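Local structure of bartonella effector protein (Bep) substrate of VirB T4SS (4M16) at residues A[46-51]-A[63-68]; A[105-110]-A[148-153]; A[144-149]-A[162-167]. The protein probably transfers AMP from ATP to tyrosine or threonine residues of target proteins, the present chain being its N-terminal Fic domain. All blocks are in the same frame, centred on the assembly; numbering follows the deposited sequence.

Interaction 1. Residues A[46-51]-A[63-68]; sequences NSLRNE and KYLHKR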
loop_
_atom_site.group_PDB
_atom_site.type_symbol
_atom_site.label_atom_id
_atom_site.label_comp_id
_atom_site.label_asym_id
_atom_site.label_seq_id
_atom_site.Cartn_x
_atom_site.Cartn_y
_atom_site.Cartn_z
ATOM N N ASN A 46 8.238 -12.068 6.718
ATOM C CA ASN A 46 9.173 -12.707 7.617
ATOM C C ASN A 46 10.630 -12.616 7.195
ATOM O O ASN A 46 11.470 -12.281 8.031
ATOM C CB ASN A 46 8.810 -14.164 7.867
ATOM C CG ASN A 46 7.497 -14.315 8.596
ATOM O OD1 ASN A 46 6.966 -13.346 9.125
ATOM N ND2 ASN A 46 6.952 -15.517 8.593
ATOM N N SER A 47 10.915 -12.862 5.922
ATOM C CA SER A 47 12.297 -12.780 5.370
ATOM C C SER A 47 12.826 -11.348 5.535
ATOM O O SER A 47 13.978 -11.127 5.997
ATOM C CB SER A 47 12.307 -13.181 3.906
ATOM O OG SER A 47 13.586 -13.005 3.333
ATOM N N LEU A 48 11.970 -10.383 5.198
ATOM C CA LEU A 48 12.359 -8.969 5.195
ATOM C C LEU A 48 12.844 -8.491 6.555
ATOM O O LEU A 48 13.532 -7.448 6.653
ATOM C CB LEU A 48 11.213 -8.101 4.665
ATOM C CG LEU A 48 10.805 -8.287 3.209
ATOM C CD1 LEU A 48 9.456 -7.723 2.873
ATOM C CD2 LEU A 48 11.814 -7.661 2.270
ATOM N N ARG A 49 12.524 -9.246 7.616
ATOM C CA ARG A 49 12.897 -8.824 8.973
ATOM C C ARG A 49 14.423 -8.898 9.120
ATOM O O ARG A 49 15.013 -8.070 9.773
ATOM C CB ARG A 49 12.208 -9.707 10.016
ATOM N N ASN A 50 15.075 -9.873 8.483
ATOM C CA ASN A 50 16.550 -9.996 8.577
ATOM C C ASN A 50 17.287 -9.515 7.316
ATOM O O ASN A 50 18.487 -9.859 7.116
ATOM C CB ASN A 50 16.963 -11.448 8.874
ATOM C CG ASN A 50 16.533 -11.899 10.231
ATOM O OD1 ASN A 50 16.097 -11.092 11.036
ATOM N ND2 ASN A 50 16.665 -13.206 10.512
ATOM N N GLU A 51 16.573 -8.752 6.479
ATOM C CA GLU A 51 17.188 -8.062 5.329
ATOM C C GLU A 51 17.491 -6.613 5.654
ATOM O O GLU A 51 16.792 -6.001 6.458
ATOM C CB GLU A 51 16.244 -8.088 4.134
ATOM C CG GLU A 51 16.030 -9.477 3.662
ATOM C CD GLU A 51 15.007 -9.556 2.560
ATOM O OE1 GLU A 51 15.011 -8.668 1.675
ATOM O OE2 GLU A 51 14.242 -10.556 2.587
ATOM N N LYS A 63 8.063 -0.563 -5.338
ATOM C CA LYS A 63 7.859 -1.564 -6.427
ATOM C C LYS A 63 8.618 -2.877 -6.174
ATOM O O LYS A 63 8.110 -3.983 -6.414
ATOM C CB LYS A 63 8.256 -0.957 -7.771
ATOM C CG LYS A 63 7.391 0.239 -8.189
ATOM C CD LYS A 63 7.949 0.830 -9.482
ATOM C CE LYS A 63 7.423 2.240 -9.705
ATOM N NZ LYS A 63 8.208 2.999 -10.713
ATOM N N TYR A 64 9.853 -2.747 -5.682
ATOM C CA TYR A 64 10.676 -3.862 -5.283
ATOM C C TYR A 64 9.912 -4.716 -4.249
ATOM O O TYR A 64 9.843 -5.932 -4.376
ATOM C CB TYR A 64 12.028 -3.368 -4.702
ATOM C CG TYR A 64 12.738 -4.404 -3.898
ATOM C CD1 TYR A 64 13.586 -5.337 -4.512
ATOM C CD2 TYR A 64 12.628 -4.428 -2.514
ATOM C CE1 TYR A 64 14.280 -6.278 -3.767
ATOM C CE2 TYR A 64 13.310 -5.374 -1.756
ATOM C CZ TYR A 64 14.133 -6.294 -2.379
ATOM O OH TYR A 64 14.797 -7.245 -1.644
ATOM N N LEU A 65 9.397 -4.060 -3.205
ATOM C CA LEU A 65 8.633 -4.749 -2.168
ATOM C C LEU A 65 7.364 -5.447 -2.715
ATOM O O LEU A 65 7.056 -6.560 -2.314
ATOM C CB LEU A 65 8.259 -3.795 -1.020
ATOM C CG LEU A 65 9.329 -3.283 -0.081
ATOM C CD1 LEU A 65 8.772 -2.210 0.868
ATOM C CD2 LEU A 65 9.975 -4.405 0.678
ATOM N N HIS A 66 6.635 -4.786 -3.605
ATOM C CA HIS A 66 5.450 -5.402 -4.188
ATOM C C HIS A 66 5.800 -6.659 -4.982
ATOM O O HIS A 66 5.088 -7.664 -4.893
ATOM C CB HIS A 66 4.729 -4.382 -5.079
ATOM C CG HIS A 66 3.375 -4.814 -5.495
ATOM N ND1 HIS A 66 3.145 -5.497 -6.659
ATOM C CD2 HIS A 66 2.170 -4.647 -4.910
ATOM C CE1 HIS A 66 1.852 -5.709 -6.788
ATOM N NE2 HIS A 66 1.246 -5.217 -5.736
ATOM N N LYS A 67 6.893 -6.586 -5.759
ATOM C CA LYS A 67 7.431 -7.743 -6.503
ATOM C C LYS A 67 7.797 -8.880 -5.536
ATOM O O LYS A 67 7.475 -10.057 -5.785
ATOM C CB LYS A 67 8.627 -7.322 -7.377
ATOM C CG LYS A 67 9.490 -8.439 -7.952
ATOM C CD LYS A 67 8.854 -9.127 -9.115
ATOM C CE LYS A 67 9.803 -10.146 -9.760
ATOM N NZ LYS A 67 10.787 -9.523 -10.679
ATOM N N ARG A 68 8.468 -8.562 -4.434
ATOM C CA ARG A 68 8.750 -9.587 -3.421
ATOM C C ARG A 68 7.507 -10.259 -2.845
ATOM O O ARG A 68 7.445 -11.505 -2.714
ATOM C CB ARG A 68 9.566 -8.996 -2.247
ATOM C CG ARG A 68 11.017 -8.625 -2.584
ATOM C CD ARG A 68 11.899 -9.849 -2.841
ATOM N NE ARG A 68 11.917 -10.727 -1.669
ATOM C CZ ARG A 68 12.629 -10.528 -0.562
ATOM N NH1 ARG A 68 13.445 -9.491 -0.450
ATOM N NH2 ARG A 68 12.505 -11.376 0.449
#
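Glu51 and Arg68 meet head-on through a bidentate, end-on salt bridge. NH1 of Arg68 donates to Glu51 OE1 at 2.8 Å and NH2 donates to Glu51 OE2 at 2.9 Å, each lying on the syn side of its oxygen. Carboxylate and guanidinium are nearly coplanar, 11° apart, and both bonds run close to straight. Two further hydroxyls fix the pair: Ser47 OG donates to Glu51 OE2 at 2.6 Å, so that oxygen accepts twice, and Arg68 NH1 reaches Tyr64 OH at 2.9 Å within the guanidinium plane. Arg68 CG lies over the rim of one Tyr64 face, and the bends at chi2 and chi3 then bring the guanidinium back to the tyrosine hydroxyl. This network occupies the solvent side, where Tyr64 is exposed and the other three residues are partly so. The tightly packed part lies inward, where both leucines are buried: Leu48 CD2 lies 3.7 Å from Arg68 NH1, and Leu48 CD1 touches Leu65 CD2 at 4.0 Å. A type I turn from Leu48 to Glu51 brings Glu51 round to face helix 59-70. Helix 159-174 lies against the buried side of both segments: Leu48 packs on its Ile165, Leu65 on Val162 and Phe166, and Lys169 NZ bonds to Leu48 O.

Interaction 2. Residues A[105-110]-A[148-153]; sequences IYFAHG and FLNYIH
Phe107, with its CG anti to its carbonyl carbon (chi1 -64°), and His153, with a positive phi of 47° just past the end of its helix, turn their rings onto each other. The histidine chi1 is not staggered, and with chi2 it sets the imidazole nearly parallel to the phenyl ring. The two form a face-to-face stack, planes 7° apart and centroids 3.8 Å apart, with His153 CB also over the phenylalanine face as a CH-pi contact. Imidazole rotation is held from both nitrogens: ND1 donates a bent bond of 2.8 Å to Asn150 O, in that carbonyl's plane, while NE2 is bonded to Glu160 OE2. The same Asn150 O lies 3.3 Å from Phe107 CD1. Tyr151 O, at the edge of the phenyl ring and 3.2 Å from Phe107 CB, accepts the backbone N of Ala108 at 3.0 Å, so the loop is tied to a carbonyl at the helix end. The Tyr151 ring turns one face to Ala108 N, and its CE2 touches Ala108 CB at 3.7 Å. His153 is the first residue of the Fic motif (HPFx[D/E]GNGR in canonical members), whose acidic position is Ala157 here, a departure from the canonical motif. The His153 imidazole is thus positioned by the preceding helix, the loop phenylalanine and Glu160 together. Arg81 joins loop and helix end by hydrogen bonds to the carbonyl oxygens of Ala108 and His153. Residues 105-110 lead from strand 92-93 into helix 110-126, whose Asn116 touches Ala108 and Ile152, while Met196 of helix 185-197 packs on Phe107 and Asn150.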
loop_
_atom_site.group_PDB
_atom_site.type_symbol
_atom_site.label_atom_id
_atom_site.label_comp_id
_atom_site.label_asym_id
_atom_site.label_seq_id
_atom_site.Cartn_x
_atom_site.Cartn_y
_atom_site.Cartn_z
ATOM N N ILE A 105 -15.794 7.247 -4.609
ATOM C CA ILE A 105 -14.573 7.890 -4.163
ATOM C C ILE A 105 -13.370 7.190 -4.817
ATOM O O ILE A 105 -13.112 6.016 -4.534
ATOM C CB ILE A 105 -14.415 7.848 -2.614
ATOM C CG1 ILE A 105 -15.582 8.536 -1.886
ATOM C CG2 ILE A 105 -13.157 8.569 -2.179
ATOM C CD1 ILE A 105 -15.687 8.158 -0.422
ATOM N N TYR A 106 -12.667 7.895 -5.712
ATOM C CA TYR A 106 -11.608 7.260 -6.523
ATOM C C TYR A 106 -10.215 7.504 -5.956
ATOM O O TYR A 106 -9.940 8.521 -5.335
ATOM C CB TYR A 106 -11.663 7.741 -7.980
ATOM C CG TYR A 106 -12.906 7.286 -8.691
ATOM C CD1 TYR A 106 -14.107 7.907 -8.482
ATOM C CD2 TYR A 106 -12.867 6.204 -9.575
ATOM C CE1 TYR A 106 -15.257 7.483 -9.129
ATOM C CE2 TYR A 106 -14.018 5.751 -10.212
ATOM C CZ TYR A 106 -15.200 6.414 -9.976
ATOM O OH TYR A 106 -16.344 6.019 -10.611
ATOM N N PHE A 107 -9.380 6.498 -6.127
ATOM C CA PHE A 107 -7.932 6.638 -6.028
ATOM C C PHE A 107 -7.446 7.455 -7.235
ATOM O O PHE A 107 -8.215 7.840 -8.118
ATOM C CB PHE A 107 -7.282 5.242 -6.004
ATOM C CG PHE A 107 -7.673 4.453 -4.811
ATOM C CD1 PHE A 107 -7.209 4.807 -3.538
ATOM C CD2 PHE A 107 -8.595 3.396 -4.926
ATOM C CE1 PHE A 107 -7.616 4.066 -2.419
ATOM C CE2 PHE A 107 -8.991 2.700 -3.822
ATOM C CZ PHE A 107 -8.497 3.030 -2.574
ATOM N N ALA A 108 -6.171 7.733 -7.261
ATOM C CA ALA A 108 -5.587 8.467 -8.367
ATOM C C ALA A 108 -5.886 7.795 -9.703
ATOM O O ALA A 108 -5.839 6.564 -9.847
ATOM C CB ALA A 108 -4.102 8.560 -8.182
ATOM N N HIS A 109 -6.144 8.626 -10.683
ATOM C CA HIS A 109 -6.282 8.160 -12.055
ATOM C C HIS A 109 -4.914 7.716 -12.571
ATOM O O HIS A 109 -3.880 8.279 -12.221
ATOM C CB HIS A 109 -6.910 9.293 -12.927
ATOM C CG HIS A 109 -7.378 8.810 -14.282
ATOM N ND1 HIS A 109 -6.500 8.546 -15.311
ATOM C CD2 HIS A 109 -8.600 8.481 -14.749
ATOM C CE1 HIS A 109 -7.165 8.119 -16.372
ATOM N NE2 HIS A 109 -8.452 8.095 -16.067
ATOM N N GLY A 110 -4.904 6.675 -13.378
ATOM C CA GLY A 110 -3.657 6.157 -13.940
ATOM C C GLY A 110 -2.818 7.228 -14.578
ATOM O O GLY A 110 -1.625 7.182 -14.503
ATOM N N PHE A 148 -1.182 10.084 1.335
ATOM C CA PHE A 148 -0.921 10.398 -0.056
ATOM C C PHE A 148 -0.712 9.074 -0.826
ATOM O O PHE A 148 -1.361 8.830 -1.827
ATOM C CB PHE A 148 0.277 11.361 -0.187
ATOM C CG PHE A 148 0.637 11.748 -1.628
ATOM C CD1 PHE A 148 -0.327 11.870 -2.624
ATOM C CD2 PHE A 148 1.975 12.079 -1.955
ATOM C CE1 PHE A 148 0.025 12.276 -3.922
ATOM C CE2 PHE A 148 2.319 12.457 -3.246
ATOM C CZ PHE A 148 1.333 12.564 -4.227
ATOM N N LEU A 149 0.158 8.197 -0.326
ATOM C CA LEU A 149 0.395 6.953 -0.998
ATOM C C LEU A 149 -0.880 6.087 -1.055
ATOM O O LEU A 149 -1.141 5.486 -2.091
ATOM C CB LEU A 149 1.583 6.190 -0.381
ATOM C CG LEU A 149 1.890 4.846 -1.082
ATOM C CD1 LEU A 149 2.287 5.088 -2.514
ATOM C CD2 LEU A 149 2.946 4.052 -0.322
ATOM N N ASN A 150 -1.660 6.033 0.033
ATOM C CA ASN A 150 -2.938 5.327 0.058
ATOM C C ASN A 150 -3.823 5.844 -1.106
ATOM O O ASN A 150 -4.428 5.063 -1.819
ATOM C CB ASN A 150 -3.654 5.472 1.399
ATOM C CG ASN A 150 -4.944 4.686 1.447
ATOM O OD1 ASN A 150 -4.926 3.433 1.352
ATOM N ND2 ASN A 150 -6.064 5.390 1.544
ATOM N N TYR A 151 -3.918 7.156 -1.241
ATOM C CA TYR A 151 -4.717 7.748 -2.332
ATOM C C TYR A 151 -4.225 7.349 -3.705
ATOM O O TYR A 151 -5.037 7.036 -4.595
ATOM C CB TYR A 151 -4.700 9.270 -2.243
ATOM C CG TYR A 151 -5.074 9.965 -3.519
ATOM C CD1 TYR A 151 -6.385 10.061 -3.938
ATOM C CD2 TYR A 151 -4.074 10.530 -4.334
ATOM C CE1 TYR A 151 -6.685 10.683 -5.166
ATOM C CE2 TYR A 151 -4.376 11.157 -5.524
ATOM C CZ TYR A 151 -5.661 11.242 -5.938
ATOM O OH TYR A 151 -5.913 11.885 -7.160
ATOM N N ILE A 152 -2.898 7.281 -3.872
ATOM C CA ILE A 152 -2.312 6.897 -5.154
ATOM C C ILE A 152 -2.692 5.463 -5.592
ATOM O O ILE A 152 -3.162 5.284 -6.732
ATOM C CB ILE A 152 -0.759 7.044 -5.209
ATOM C CG1 ILE A 152 -0.352 8.485 -5.003
ATOM C CG2 ILE A 152 -0.292 6.630 -6.602
ATOM C CD1 ILE A 152 1.160 8.717 -4.939
ATOM N N HIS A 153 -2.550 4.491 -4.673
ATOM C CA HIS A 153 -2.919 3.109 -4.896
ATOM C C HIS A 153 -2.360 2.674 -6.240
ATOM O O HIS A 153 -3.113 2.303 -7.139
ATOM C CB HIS A 153 -4.443 2.892 -4.841
ATOM C CG HIS A 153 -4.889 2.014 -3.707
ATOM N ND1 HIS A 153 -4.583 2.302 -2.392
ATOM C CD2 HIS A 153 -5.627 0.889 -3.687
ATOM C CE1 HIS A 153 -5.137 1.397 -1.611
ATOM N NE2 HIS A 153 -5.740 0.507 -2.383
#

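Interaction 3. Residues A[144-149]-A[162-167]; sequences KLFSFL and VQHIFF
Phe146 and Phe167 form a T-shaped pair, the edge of Phe146 directed at the face of Phe167 with their planes 77° apart. Phe146 CG stands anti to its backbone N (chi1 -172°), which sends the ring across to helix 159-174 and puts CD2 3.6 Å from Phe167 CD1. Its CB also sits over the Phe167 face, and Phe167 CZ reaches back to the backbone N of Phe146 at 3.6 Å. Leu149 CD2 comes to the edge of the Phe167 ring, 4.1 Å from its CE1, and lies alongside Gln163 CB. Gln163 takes the crowded chi1 position (74°), with CG between N and carbonyl carbon, then extends between the helices. Its amide crosses the end of Phe146, NE2 lying 3.7 Å from Phe146 CZ. That NE2 is bonded to Asn150 OD1; a water donates to Gln163 OE1 at 2.8 Å and to Leu149 O at 2.9 Å, so both ends of this buried amide are engaged. Phe146 CZ also meets the edge of the His164 ring. Antiparallel helices 135-152 and 159-174, joined by the loop that starts at His153, are the central helical hairpin characteristic of the Fic fold.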
loop_
_atom_site.group_PDB
_atom_site.type_symbol
_atom_site.label_atom_id
_atom_site.label_comp_id
_atom_site.label_asym_id
_atom_site.label_seq_id
_atom_site.Cartn_x
_atom_site.Cartn_y
_atom_site.Cartn_z
ATOM N N LYS A 144 0.723 12.338 6.672
ATOM C CA LYS A 144 0.522 12.978 5.367
ATOM C C LYS A 144 1.004 12.108 4.167
ATOM O O LYS A 144 0.279 11.927 3.161
ATOM C CB LYS A 144 1.181 14.363 5.321
ATOM C CG LYS A 144 0.471 15.367 6.203
ATOM C CD LYS A 144 1.075 16.774 6.187
ATOM C CE LYS A 144 2.420 16.773 6.858
ATOM N NZ LYS A 144 2.752 18.088 7.502
ATOM N N LEU A 145 2.227 11.585 4.293
ATOM C CA LEU A 145 2.806 10.731 3.273
ATOM C C LEU A 145 2.062 9.420 3.076
ATOM O O LEU A 145 1.841 8.971 1.931
ATOM C CB LEU A 145 4.299 10.479 3.580
ATOM C CG LEU A 145 5.279 11.519 3.048
ATOM C CD1 LEU A 145 6.629 11.222 3.694
ATOM C CD2 LEU A 145 5.408 11.521 1.510
ATOM N N PHE A 146 1.669 8.803 4.189
ATOM C CA PHE A 146 0.831 7.600 4.132
ATOM C C PHE A 146 -0.571 7.797 3.505
ATOM O O PHE A 146 -0.935 7.037 2.579
ATOM C CB PHE A 146 0.742 6.926 5.509
ATOM C CG PHE A 146 0.051 5.584 5.463
ATOM C CD1 PHE A 146 -1.325 5.513 5.530
ATOM C CD2 PHE A 146 0.769 4.425 5.379
ATOM C CE1 PHE A 146 -1.961 4.311 5.455
ATOM C CE2 PHE A 146 0.127 3.193 5.293
ATOM C CZ PHE A 146 -1.235 3.130 5.375
ATOM N N SER A 147 -1.252 8.877 3.862
ATOM C CA SER A 147 -2.511 9.226 3.186
ATOM C C SER A 147 -2.291 9.456 1.689
ATOM O O SER A 147 -3.120 9.077 0.863
ATOM C CB SER A 147 -3.148 10.474 3.750
ATOM O OG SER A 147 -3.458 10.290 5.115
ATOM N N PHE A 148 -1.182 10.084 1.335
ATOM C CA PHE A 148 -0.921 10.398 -0.056
ATOM C C PHE A 148 -0.712 9.074 -0.826
ATOM O O PHE A 148 -1.361 8.830 -1.827
ATOM C CB PHE A 148 0.277 11.361 -0.187
ATOM C CG PHE A 148 0.637 11.748 -1.628
ATOM C CD1 PHE A 148 -0.327 11.870 -2.624
ATOM C CD2 PHE A 148 1.975 12.079 -1.955
ATOM C CE1 PHE A 148 0.025 12.276 -3.922
ATOM C CE2 PHE A 148 2.319 12.457 -3.246
ATOM C CZ PHE A 148 1.333 12.564 -4.227
ATOM N N LEU A 149 0.158 8.197 -0.326
ATOM C CA LEU A 149 0.395 6.953 -0.998
ATOM C C LEU A 149 -0.880 6.087 -1.055
ATOM O O LEU A 149 -1.141 5.486 -2.091
ATOM C CB LEU A 149 1.583 6.190 -0.381
ATOM C CG LEU A 149 1.890 4.846 -1.082
ATOM C CD1 LEU A 149 2.287 5.088 -2.514
ATOM C CD2 LEU A 149 2.946 4.052 -0.322
ATOM N N VAL A 162 1.667 -3.772 0.796
ATOM C CA VAL A 162 2.972 -3.172 0.512
ATOM C C VAL A 162 3.248 -1.825 1.238
ATOM O O VAL A 162 4.308 -1.639 1.827
ATOM C CB VAL A 162 3.228 -3.130 -0.998
ATOM C CG1 VAL A 162 2.486 -2.023 -1.634
ATOM C CG2 VAL A 162 4.751 -3.100 -1.253
ATOM N N GLN A 163 2.271 -0.951 1.287
ATOM C CA GLN A 163 2.420 0.309 1.992
ATOM C C GLN A 163 2.653 0.126 3.475
ATOM O O GLN A 163 3.467 0.856 4.020
ATOM C CB GLN A 163 1.318 1.292 1.670
ATOM C CG GLN A 163 -0.080 1.055 2.279
ATOM C CD GLN A 163 -1.172 1.974 1.667
ATOM O OE1 GLN A 163 -0.891 2.803 0.794
ATOM N NE2 GLN A 163 -2.440 1.822 2.140
ATOM N N HIS A 164 2.044 -0.888 4.107
ATOM C CA HIS A 164 2.313 -1.196 5.492
ATOM C C HIS A 164 3.789 -1.539 5.726
ATOM O O HIS A 164 4.409 -0.982 6.622
ATOM C CB HIS A 164 1.427 -2.300 6.054
ATOM C CG HIS A 164 -0.010 -1.953 6.036
ATOM N ND1 HIS A 164 -1.005 -2.900 6.047
ATOM C CD2 HIS A 164 -0.626 -0.759 5.896
ATOM C CE1 HIS A 164 -2.175 -2.299 5.972
ATOM N NE2 HIS A 164 -1.972 -1.004 5.877
ATOM N N ILE A 165 4.336 -2.492 4.986
ATOM C CA ILE A 165 5.732 -2.890 5.224
ATOM C C ILE A 165 6.685 -1.740 4.864
ATOM O O ILE A 165 7.684 -1.529 5.521
ATOM C CB ILE A 165 6.103 -4.233 4.512
ATOM C CG1 ILE A 165 7.523 -4.655 4.825
ATOM C CG2 ILE A 165 5.887 -4.184 3.007
ATOM C CD1 ILE A 165 7.703 -5.007 6.291
ATOM N N PHE A 166 6.377 -1.006 3.817
ATOM C CA PHE A 166 7.188 0.158 3.404
ATOM C C PHE A 166 7.300 1.128 4.574
ATOM O O PHE A 166 8.408 1.556 4.911
ATOM C CB PHE A 166 6.595 0.865 2.188
ATOM C CG PHE A 166 7.375 2.063 1.703
ATOM C CD1 PHE A 166 7.203 3.293 2.300
ATOM C CD2 PHE A 166 8.214 1.976 0.592
ATOM C CE1 PHE A 166 7.875 4.409 1.837
ATOM C CE2 PHE A 166 8.879 3.100 0.101
ATOM C CZ PHE A 166 8.717 4.317 0.738
ATOM N N PHE A 167 6.161 1.442 5.205
ATOM C CA PHE A 167 6.186 2.400 6.281
ATOM C C PHE A 167 6.795 1.851 7.589
ATOM O O PHE A 167 7.369 2.586 8.361
ATOM C CB PHE A 167 4.797 3.019 6.505
ATOM C CG PHE A 167 4.598 4.224 5.651
ATOM C CD1 PHE A 167 4.213 4.082 4.324
ATOM C CD2 PHE A 167 4.856 5.482 6.130
ATOM C CE1 PHE A 167 4.073 5.184 3.500
ATOM C CE2 PHE A 167 4.690 6.608 5.319
ATOM C CZ PHE A 167 4.340 6.458 3.989
HETATM O O HOH W 1 -1.086 2.570 -1.945
#

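Overall arrangement
Interactions 1 and 3 touch through Leu65 and His66 packing on Val162, with Leu65 also reaching Ile165 and Phe166, so helix 159-174, one partner of interaction 3, also backs interaction 1. Interactions 2 and 3 share helix 135-152 and meet where Gln163 reaches Asn150. Interaction 3 is the buried core: aromatic and aliphatic, with a single water linking amide and carbonyl. Interaction 1, about 15 Å away between centres, is partly buried at the periphery and relies mainly on charge. Interaction 2, on the opposite side of the chain's centre from interaction 1, is likewise partly buried, though closer to that centre, and combines ring stacking with a backbone bond where a loop meets a helix end.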